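Local coordinates for protein ribonuclease (Chelonia mydas, PDB 2ZPO) that probably cleaves single- and double-stranded RNA on the 3' side of pyrimidine nucleotides, as a secreted endonuclease of the pancreatic ribonuclease family, at residues 23-28 with 77-82; 70-75 with 101-106. All blocks are in the same frame, centred on the assembly; numbering follows the deposited sequence.

Contact 1: residues 23-28 with 77-82; sequences RTYCNQ and ALTTCR. With SO4 (sulfate ion), chain F.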
ATOM      1  N   ARG A  23      -2.051  14.865  -3.660  1.00 21.89           N
ATOM      2  CA  ARG A  23      -2.463  15.254  -2.320  1.00 21.94           C
ATOM      3  C   ARG A  23      -3.942  14.864  -2.144  1.00 20.76           C
ATOM      4  O   ARG A  23      -4.317  14.265  -1.130  1.00 19.72           O
ATOM      5  CB  ARG A  23      -2.250  16.767  -2.171  1.00 22.43           C
ATOM      6  CG  ARG A  23      -2.686  17.391  -0.892  1.00 26.05           C
ATOM      7  CD  ARG A  23      -2.722  18.926  -1.041  1.00 30.01           C
ATOM      8  NE  ARG A  23      -4.113  19.383  -1.191  1.00 37.13           N
ATOM      9  CZ  ARG A  23      -4.673  19.870  -2.303  1.00 39.52           C
ATOM     10  NH1 ARG A  23      -3.983  20.020  -3.435  1.00 41.89           N
ATOM     11  NH2 ARG A  23      -5.945  20.235  -2.273  1.00 42.33           N
ATOM     12  N   THR A  24      -4.766  15.175  -3.148  1.00 20.38           N
ATOM     13  CA  THR A  24      -6.192  14.865  -3.110  1.00 19.37           C
ATOM     14  C   THR A  24      -6.431  13.348  -3.203  1.00 18.68           C
ATOM     15  O   THR A  24      -7.297  12.820  -2.515  1.00 18.77           O
ATOM     16  CB  THR A  24      -6.996  15.570  -4.237  1.00 20.32           C
ATOM     17  OG1 THR A  24      -6.764  16.997  -4.214  1.00 21.94           O
ATOM     18  CG2 THR A  24      -8.458  15.322  -4.062  1.00 20.03           C
ATOM     19  N   TYR A  25      -5.686  12.668  -4.074  1.00 18.43           N
ATOM     20  CA  TYR A  25      -5.705  11.202  -4.119  1.00 17.37           C
ATOM     21  C   TYR A  25      -5.539  10.652  -2.695  1.00 17.18           C
ATOM     22  O   TYR A  25      -6.336   9.837  -2.211  1.00 17.15           O
ATOM     23  CB  TYR A  25      -4.582  10.677  -5.014  1.00 17.82           C
ATOM     24  CG  TYR A  25      -4.518   9.171  -5.020  1.00 17.18           C
ATOM     25  CD1 TYR A  25      -3.756   8.491  -4.072  1.00 15.11           C
ATOM     26  CD2 TYR A  25      -5.235   8.429  -5.959  1.00 16.67           C
ATOM     27  CE1 TYR A  25      -3.703   7.111  -4.075  1.00 15.56           C
ATOM     28  CE2 TYR A  25      -5.209   7.032  -5.973  1.00 17.43           C
ATOM     29  CZ  TYR A  25      -4.448   6.377  -5.014  1.00 14.99           C
ATOM     30  OH  TYR A  25      -4.426   4.996  -5.017  1.00 14.25           O
ATOM     31  N   CYS A  26      -4.472  11.098  -2.038  1.00 17.50           N
ATOM     32  CA  CYS A  26      -4.160  10.589  -0.701  1.00 16.94           C
ATOM     33  C   CYS A  26      -5.249  10.893   0.330  1.00 17.76           C
ATOM     34  O   CYS A  26      -5.668  10.034   1.085  1.00 16.49           O
ATOM     35  CB  CYS A  26      -2.805  11.119  -0.271  1.00 17.88           C
ATOM     36  SG  CYS A  26      -1.434  10.305  -1.088  1.00 17.89           S
ATOM     37  N   ASN A  27      -5.735  12.135   0.326  1.00 17.63           N
ATOM     38  CA  ASN A  27      -6.767  12.515   1.243  1.00 18.61           C
ATOM     39  C   ASN A  27      -8.036  11.660   1.078  1.00 18.02           C
ATOM     40  O   ASN A  27      -8.598  11.158   2.055  1.00 18.51           O
ATOM     41  CB  ASN A  27      -7.049  14.007   1.062  1.00 18.72           C
ATOM     42  CG  ASN A  27      -5.942  14.878   1.665  1.00 20.15           C
ATOM     43  OD1 ASN A  27      -5.218  14.442   2.584  1.00 21.45           O
ATOM     44  ND2 ASN A  27      -5.827  16.121   1.190  1.00 20.99           N
ATOM     45  N   GLN A  28      -8.440  11.464  -0.172  1.00 19.18           N
ATOM     46  CA  GLN A  28      -9.639  10.686  -0.466  1.00 18.36           C
ATOM     47  C   GLN A  28      -9.450   9.203  -0.149  1.00 18.22           C
ATOM     48  O   GLN A  28     -10.302   8.565   0.458  1.00 18.25           O
ATOM     49  CB  GLN A  28     -10.019  10.862  -1.945  1.00 19.01           C
ATOM     50  CG  GLN A  28     -10.475  12.285  -2.258  1.00 21.92           C
ATOM     51  CD  GLN A  28     -10.892  12.505  -3.728  1.00 24.75           C
ATOM     52  OE1 GLN A  28     -10.325  11.929  -4.657  1.00 27.03           O
ATOM     53  NE2 GLN A  28     -11.877  13.382  -3.928  1.00 26.05           N
ATOM     54  N   ALA A  77       3.611   0.485 -10.380  1.00 14.39           N
ATOM     55  CA  ALA A  77       3.164   1.861 -10.142  1.00 13.89           C
ATOM     56  C   ALA A  77       2.709   1.943  -8.675  1.00 14.14           C
ATOM     57  O   ALA A  77       1.924   1.110  -8.201  1.00 15.29           O
ATOM     58  CB  ALA A  77       2.009   2.212 -11.060  1.00 14.81           C
ATOM     59  N   LEU A  78       3.184   2.965  -7.967  1.00 13.78           N
ATOM     60  CA  LEU A  78       2.894   3.183  -6.540  1.00 14.24           C
ATOM     61  C   LEU A  78       2.481   4.610  -6.271  1.00 15.25           C
ATOM     62  O   LEU A  78       2.953   5.534  -6.947  1.00 14.78           O
ATOM     63  CB  LEU A  78       4.145   2.922  -5.696  1.00 14.02           C
ATOM     64  CG  LEU A  78       4.879   1.601  -5.838  1.00 13.83           C
ATOM     65  CD1 LEU A  78       6.077   1.600  -4.928  1.00 17.30           C
ATOM     66  CD2 LEU A  78       3.961   0.415  -5.504  1.00 14.79           C
ATOM     67  N   THR A  79       1.598   4.791  -5.294  1.00 14.54           N
ATOM     68  CA  THR A  79       1.398   6.116  -4.711  1.00 15.07           C
ATOM     69  C   THR A  79       1.634   5.991  -3.215  1.00 16.04           C
ATOM     70  O   THR A  79       1.050   5.111  -2.549  1.00 15.53           O
ATOM     71  CB  THR A  79      -0.017   6.649  -4.958  1.00 15.88           C
ATOM     72  OG1 THR A  79      -0.267   6.626  -6.369  1.00 15.01           O
ATOM     73  CG2 THR A  79      -0.170   8.106  -4.431  1.00 15.16           C
ATOM     74  N   THR A  80       2.473   6.878  -2.695  1.00 17.09           N
ATOM     75  CA  THR A  80       2.837   6.875  -1.281  1.00 18.27           C
ATOM     76  C   THR A  80       2.283   8.128  -0.643  1.00 18.74           C
ATOM     77  O   THR A  80       2.517   9.235  -1.139  1.00 19.12           O
ATOM     78  CB  THR A  80       4.376   6.730  -1.082  1.00 19.15           C
ATOM     79  OG1 THR A  80       4.838   5.594  -1.827  1.00 21.68           O
ATOM     80  CG2 THR A  80       4.692   6.521   0.359  1.00 21.13           C
ATOM     81  N   CYS A  81       1.532   7.936   0.443  1.00 18.26           N
ATOM     82  CA  CYS A  81       0.888   9.012   1.170  1.00 17.92           C
ATOM     83  C   CYS A  81       1.521   9.129   2.549  1.00 18.68           C
ATOM     84  O   CYS A  81       1.709   8.121   3.221  1.00 17.51           O
ATOM     85  CB  CYS A  81      -0.606   8.711   1.325  1.00 18.64           C
ATOM     86  SG  CYS A  81      -1.446   8.426  -0.249  1.00 18.43           S
ATOM     87  N   ARG A  82       1.843  10.360   2.943  1.00 18.75           N
ATOM     88  CA  ARG A  82       2.441  10.650   4.247  1.00 20.28           C
ATOM     89  C   ARG A  82       1.664  11.805   4.880  1.00 19.95           C
ATOM     90  O   ARG A  82       1.391  12.808   4.239  1.00 18.96           O
ATOM     91  CB  ARG A  82       3.926  11.003   4.107  1.00 20.40           C
ATOM     92  CG  ARG A  82       4.829   9.774   3.931  1.00 22.20           C
ATOM     93  CD  ARG A  82       6.291  10.129   3.608  1.00 24.68           C
ATOM     94  NE  ARG A  82       7.013  10.761   4.723  1.00 27.00           N
ATOM     95  CZ  ARG A  82       7.724  10.103   5.648  1.00 27.00           C
ATOM     96  NH1 ARG A  82       7.796   8.779   5.633  1.00 29.53           N
ATOM     97  NH2 ARG A  82       8.345  10.783   6.615  1.00 26.31           N
TER
HETATM   98  S   SO4 F 124       7.773  13.954   4.670  0.50 56.76           S
HETATM   99  O1  SO4 F 124       6.426  13.419   4.857  0.50 56.46           O
HETATM  100  O2  SO4 F 124       7.743  15.411   4.765  0.50 56.77           O
HETATM  101  O3  SO4 F 124       8.653  13.418   5.707  0.50 56.50           O
HETATM  102  O4  SO4 F 124       8.273  13.579   3.349  0.50 56.75           O

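Contact 2: residues 70-75 with 101-106; sequences RDSTAS and QRIRIA. With GOL (glycerol), chain G.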
ATOM      1  N   ARG A  70       9.436 -10.760   1.188  1.00 14.66           N
ATOM      2  CA  ARG A  70       9.737 -11.180  -0.174  1.00 14.96           C
ATOM      3  C   ARG A  70       9.847  -9.916  -0.975  1.00 13.30           C
ATOM      4  O   ARG A  70       9.068  -8.985  -0.758  1.00 12.72           O
ATOM      5  CB  ARG A  70       8.583 -11.972  -0.788  1.00 14.79           C
ATOM      6  CG  ARG A  70       7.986 -13.091   0.076  1.00 18.95           C
ATOM      7  CD  ARG A  70       8.600 -14.384  -0.277  1.00 19.08           C
ATOM      8  NE  ARG A  70       8.434 -14.784  -1.676  1.00 19.16           N
ATOM      9  CZ  ARG A  70       9.057 -15.844  -2.177  1.00 21.03           C
ATOM     10  NH1 ARG A  70       9.858 -16.564  -1.378  1.00 21.63           N
ATOM     11  NH2 ARG A  70       8.912 -16.184  -3.453  1.00 20.85           N
ATOM     12  N   ASP A  71      10.751  -9.917  -1.940  1.00 13.24           N
ATOM     13  CA  ASP A  71      10.899  -8.804  -2.868  1.00 13.72           C
ATOM     14  C   ASP A  71      10.298  -9.168  -4.226  1.00 14.51           C
ATOM     15  O   ASP A  71      10.533 -10.276  -4.742  1.00 14.87           O
ATOM     16  CB  ASP A  71      12.380  -8.510  -3.054  1.00 14.71           C
ATOM     17  CG  ASP A  71      13.009  -7.909  -1.825  1.00 15.36           C
ATOM     18  OD1 ASP A  71      12.254  -7.453  -0.948  1.00 15.42           O
ATOM     19  OD2 ASP A  71      14.257  -7.884  -1.741  1.00 18.52           O
ATOM     20  N   SER A  72       9.521  -8.258  -4.789  1.00 13.58           N
ATOM     21  CA  SER A  72       8.897  -8.519  -6.109  1.00 13.71           C
ATOM     22  C   SER A  72       9.888  -8.525  -7.240  1.00 13.98           C
ATOM     23  O   SER A  72      10.872  -7.803  -7.224  1.00 13.66           O
ATOM     24  CB  SER A  72       7.834  -7.471  -6.426  1.00 13.89           C
ATOM     25  OG  SER A  72       8.380  -6.178  -6.586  1.00 12.07           O
ATOM     26  N   THR A  73       9.605  -9.357  -8.245  1.00 13.31           N
ATOM     27  CA  THR A  73      10.438  -9.355  -9.438  1.00 15.06           C
ATOM     28  C   THR A  73      10.128  -8.079 -10.224  1.00 14.58           C
ATOM     29  O   THR A  73      11.042  -7.355 -10.641  1.00 15.56           O
ATOM     30  CB  THR A  73      10.170 -10.599 -10.275  1.00 15.51           C
ATOM     31  OG1 THR A  73      10.580 -11.737  -9.504  1.00 16.43           O
ATOM     32  CG2 THR A  73      10.947 -10.557 -11.614  1.00 16.96           C
ATOM     33  N   ALA A  74       8.832  -7.820 -10.384  1.00 14.14           N
ATOM     34  CA  ALA A  74       8.357  -6.648 -11.120  1.00 14.97           C
ATOM     35  C   ALA A  74       8.454  -5.325 -10.337  1.00 15.27           C
ATOM     36  O   ALA A  74       8.375  -5.296  -9.098  1.00 14.67           O
ATOM     37  CB  ALA A  74       6.909  -6.893 -11.568  1.00 15.53           C
ATOM     38  N   SER A  75       8.614  -4.222 -11.072  1.00 16.15           N
ATOM     39  CA  SER A  75       8.374  -2.890 -10.539  1.00 16.27           C
ATOM     40  C   SER A  75       6.881  -2.592 -10.738  1.00 16.46           C
ATOM     41  O   SER A  75       6.256  -3.079 -11.712  1.00 18.20           O
ATOM     42  CB  SER A  75       9.223  -1.855 -11.291  1.00 16.77           C
ATOM     43  OG  SER A  75      10.602  -1.931 -10.911  1.00 20.48           O
ATOM     44  N   GLN A 101       8.427   1.163  -8.761  1.00 14.58           N
ATOM     45  CA  GLN A 101       9.457   0.558  -7.921  1.00 14.65           C
ATOM     46  C   GLN A 101       9.085  -0.881  -7.621  1.00 13.89           C
ATOM     47  O   GLN A 101       7.886  -1.204  -7.548  1.00 13.62           O
ATOM     48  CB  GLN A 101       9.550   1.311  -6.597  1.00 14.51           C
ATOM     49  CG  GLN A 101      10.062   2.757  -6.714  1.00 18.17           C
ATOM     50  CD  GLN A 101      10.306   3.346  -5.357  1.00 21.15           C
ATOM     51  OE1 GLN A 101      11.362   3.126  -4.753  1.00 26.79           O
ATOM     52  NE2 GLN A 101       9.314   4.041  -4.836  1.00 21.74           N
ATOM     53  N   ARG A 102      10.109  -1.728  -7.472  1.00 13.50           N
ATOM     54  CA  ARG A 102       9.877  -3.047  -6.863  1.00 12.31           C
ATOM     55  C   ARG A 102       9.474  -2.838  -5.405  1.00 12.53           C
ATOM     56  O   ARG A 102       9.756  -1.798  -4.789  1.00 12.69           O
ATOM     57  CB  ARG A 102      11.118  -3.957  -6.966  1.00 12.59           C
ATOM     58  CG  ARG A 102      11.537  -4.254  -8.427  1.00 16.53           C
ATOM     59  CD  ARG A 102      12.936  -4.877  -8.516  1.00 18.94           C
ATOM     60  NE  ARG A 102      13.064  -6.099  -7.743  1.00 22.11           N
ATOM     61  CZ  ARG A 102      13.967  -6.340  -6.796  1.00 22.65           C
ATOM     62  NH1 ARG A 102      14.897  -5.445  -6.484  1.00 24.88           N
ATOM     63  NH2 ARG A 102      13.961  -7.516  -6.184  1.00 23.00           N
ATOM     64  N   ILE A 103       8.797  -3.834  -4.854  1.00 11.23           N
ATOM     65  CA  ILE A 103       8.302  -3.731  -3.480  1.00 11.73           C
ATOM     66  C   ILE A 103       8.674  -4.955  -2.645  1.00 12.19           C
ATOM     67  O   ILE A 103       8.869  -6.061  -3.182  1.00 11.96           O
ATOM     68  CB  ILE A 103       6.752  -3.497  -3.405  1.00 12.35           C
ATOM     69  CG1 ILE A 103       5.967  -4.666  -4.020  1.00 10.70           C
ATOM     70  CG2 ILE A 103       6.393  -2.153  -4.062  1.00 11.54           C
ATOM     71  CD1 ILE A 103       4.444  -4.612  -3.820  1.00 12.00           C
ATOM     72  N   ARG A 104       8.718  -4.730  -1.320  1.00 11.70           N
ATOM     73  CA  ARG A 104       9.029  -5.766  -0.335  1.00 11.76           C
ATOM     74  C   ARG A 104       7.794  -5.891   0.530  1.00 12.00           C
ATOM     75  O   ARG A 104       7.333  -4.890   1.107  1.00 11.37           O
ATOM     76  CB  ARG A 104      10.250  -5.359   0.525  1.00 11.68           C
ATOM     77  CG  ARG A 104      10.584  -6.376   1.609  1.00 13.92           C
ATOM     78  CD  ARG A 104      11.897  -6.085   2.291  1.00 16.70           C
ATOM     79  NE  ARG A 104      12.995  -6.345   1.363  1.00 15.74           N
ATOM     80  CZ  ARG A 104      14.263  -6.068   1.612  1.00 21.20           C
ATOM     81  NH1 ARG A 104      14.594  -5.524   2.785  1.00 20.55           N
ATOM     82  NH2 ARG A 104      15.178  -6.338   0.690  1.00 22.80           N
ATOM     83  N   ILE A 105       7.207  -7.070   0.521  1.00 12.40           N
ATOM     84  CA  ILE A 105       6.006  -7.336   1.327  1.00 12.29           C
ATOM     85  C   ILE A 105       6.266  -8.510   2.305  1.00 13.20           C
ATOM     86  O   ILE A 105       7.238  -9.227   2.149  1.00 13.33           O
ATOM     87  CB  ILE A 105       4.738  -7.605   0.430  1.00 13.03           C
ATOM     88  CG1 ILE A 105       4.900  -8.886  -0.404  1.00 13.68           C
ATOM     89  CG2 ILE A 105       4.466  -6.393  -0.461  1.00 14.35           C
ATOM     90  CD1 ILE A 105       3.623  -9.261  -1.203  1.00 14.91           C
ATOM     91  N   ALA A 106       5.407  -8.656   3.313  1.00 13.21           N
ATOM     92  CA  ALA A 106       5.428  -9.857   4.155  1.00 13.77           C
ATOM     93  C   ALA A 106       4.359 -10.790   3.660  1.00 14.58           C
ATOM     94  O   ALA A 106       3.208 -10.367   3.431  1.00 14.92           O
ATOM     95  CB  ALA A 106       5.153  -9.496   5.609  1.00 14.21           C
TER
HETATM   96  C1  GOL G 125      18.505  -7.065  -3.325  1.00 41.72           C
HETATM   97  O1  GOL G 125      19.204  -6.326  -2.343  1.00 42.72           O
HETATM   98  C2  GOL G 125      17.371  -6.272  -3.978  1.00 42.60           C
HETATM   99  O2  GOL G 125      17.402  -4.902  -3.633  1.00 43.34           O
HETATM  100  C3  GOL G 125      16.031  -6.846  -3.540  1.00 41.72           C
HETATM  101  O3  GOL G 125      15.991  -8.243  -3.746  1.00 39.10           O
HETATM  102  O   HOH W   1      12.945 -10.209  -6.261  1.00 28.61           O

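Contact 1: residues 23-28 with 77-82
Cys26 on helix 22-32 and Cys81 on strand 69-83 are joined by a disulfide, SG to SG 2.1 Å, where the two CA atoms stand 5.6 Å apart. Its chi3 of -80° sets the two CB atoms across the bridge, Cys26 CB to Cys81 CB 3.6 Å. Beside the bridge, Tyr25 can be followed outward. Its CB leaves the helix toward the strand, and CG, anti to the backbone N (chi1 177°), carries the ring toward Thr79, whose side chain it crosses obliquely. CD1 meets Thr79 CG2 at 3.6 Å, with Cys81 SG farther off near the ring plane; CE1 lies 3.7 Å from Thr79 CG2 and 3.8 Å from Thr79 CB. Thr79 OG1 sits over one ring face, and Arg16 makes a cation-pi contact with the ring. The phenol OH ends on Asp13, while Thr79 OG1 is bonded to His48 and Arg16, so both buried hydroxyls have polar partners. Arg82, turned away from the helix, holds a sulfate through NE and NH2; it probably binds substrate, as in relatives, and the sulfate, probably from the crystallisation liquor, is consistent with a site for RNA phosphate. Cross-linking of a helix to the central antiparallel sheet by a buried disulfide, with an aromatic ring packed alongside, is characteristic of the pancreatic ribonuclease fold.

Contact 2: residues 70-75 with 101-106
Asp71 and Arg104 face each other in a non-hydrogen-bonded pair of the antiparallel beta hairpin formed by strands 69-83 and 94-108. Their side chains run side by side with carboxylate and guanidinium nearly coplanar, 9° apart. Arg104 NE gives a straight bond (175°) to the syn lone pair of Asp71 OD1 at 2.7 Å, a salt bridge. The close-knit part is backbone: Arg70 and Ile105 exchange two hydrogen bonds, and Ser72 N donates to Ile103 O at 2.8 Å. Ile103 and Ile105 are buried; Arg70 sends its guanidinium away to Ile57 O.

The chain turns a corner at Thr73 and Ala74, and beyond Ser72 the regular backbone pairing gives way to side-chain bonds. Thr73, Ala74 and Ser75 form the exposed side, with a water and a glycerol nearby. Arg102, bent at chi3, reaches back so that NE donates to Ser72 O at 2.8 Å, the oxygen tilted somewhat from the guanidinium plane. Its NH2 bonds a water that also donates to Asp71 O, and weakly a glycerol. Between the two parts lies buried Ser72, its OG between its own backbone N and carbonyl carbon (chi1 65°): OG accepts from Ile103 N at 2.9 Å and donates to Ala74 O at 2.7 Å.

In the fold
From the N terminus the chain passes helix 3-11 and enters helix 22-32, which holds the first half of contact 1. It then runs through strand 43-47, helix 51-55 and strand 62-64 before strand 69-83, where residues 70-75 come first and 77-82 follow. Contact 1 therefore closes a 48-residue loop back to the helix; contact 2 closes the hairpin once strand 94-108 returns. The two cross rather than nest, because 70-75 precedes 77-82 while its partner 101-106 follows. Their centres lie about 19 Å apart, yet Leu78 packs on Ile103, CD2 to CG2 3.8 Å. Contact 1 fastens helix 22-32 to the sheet, while contact 2 pairs two of its strands.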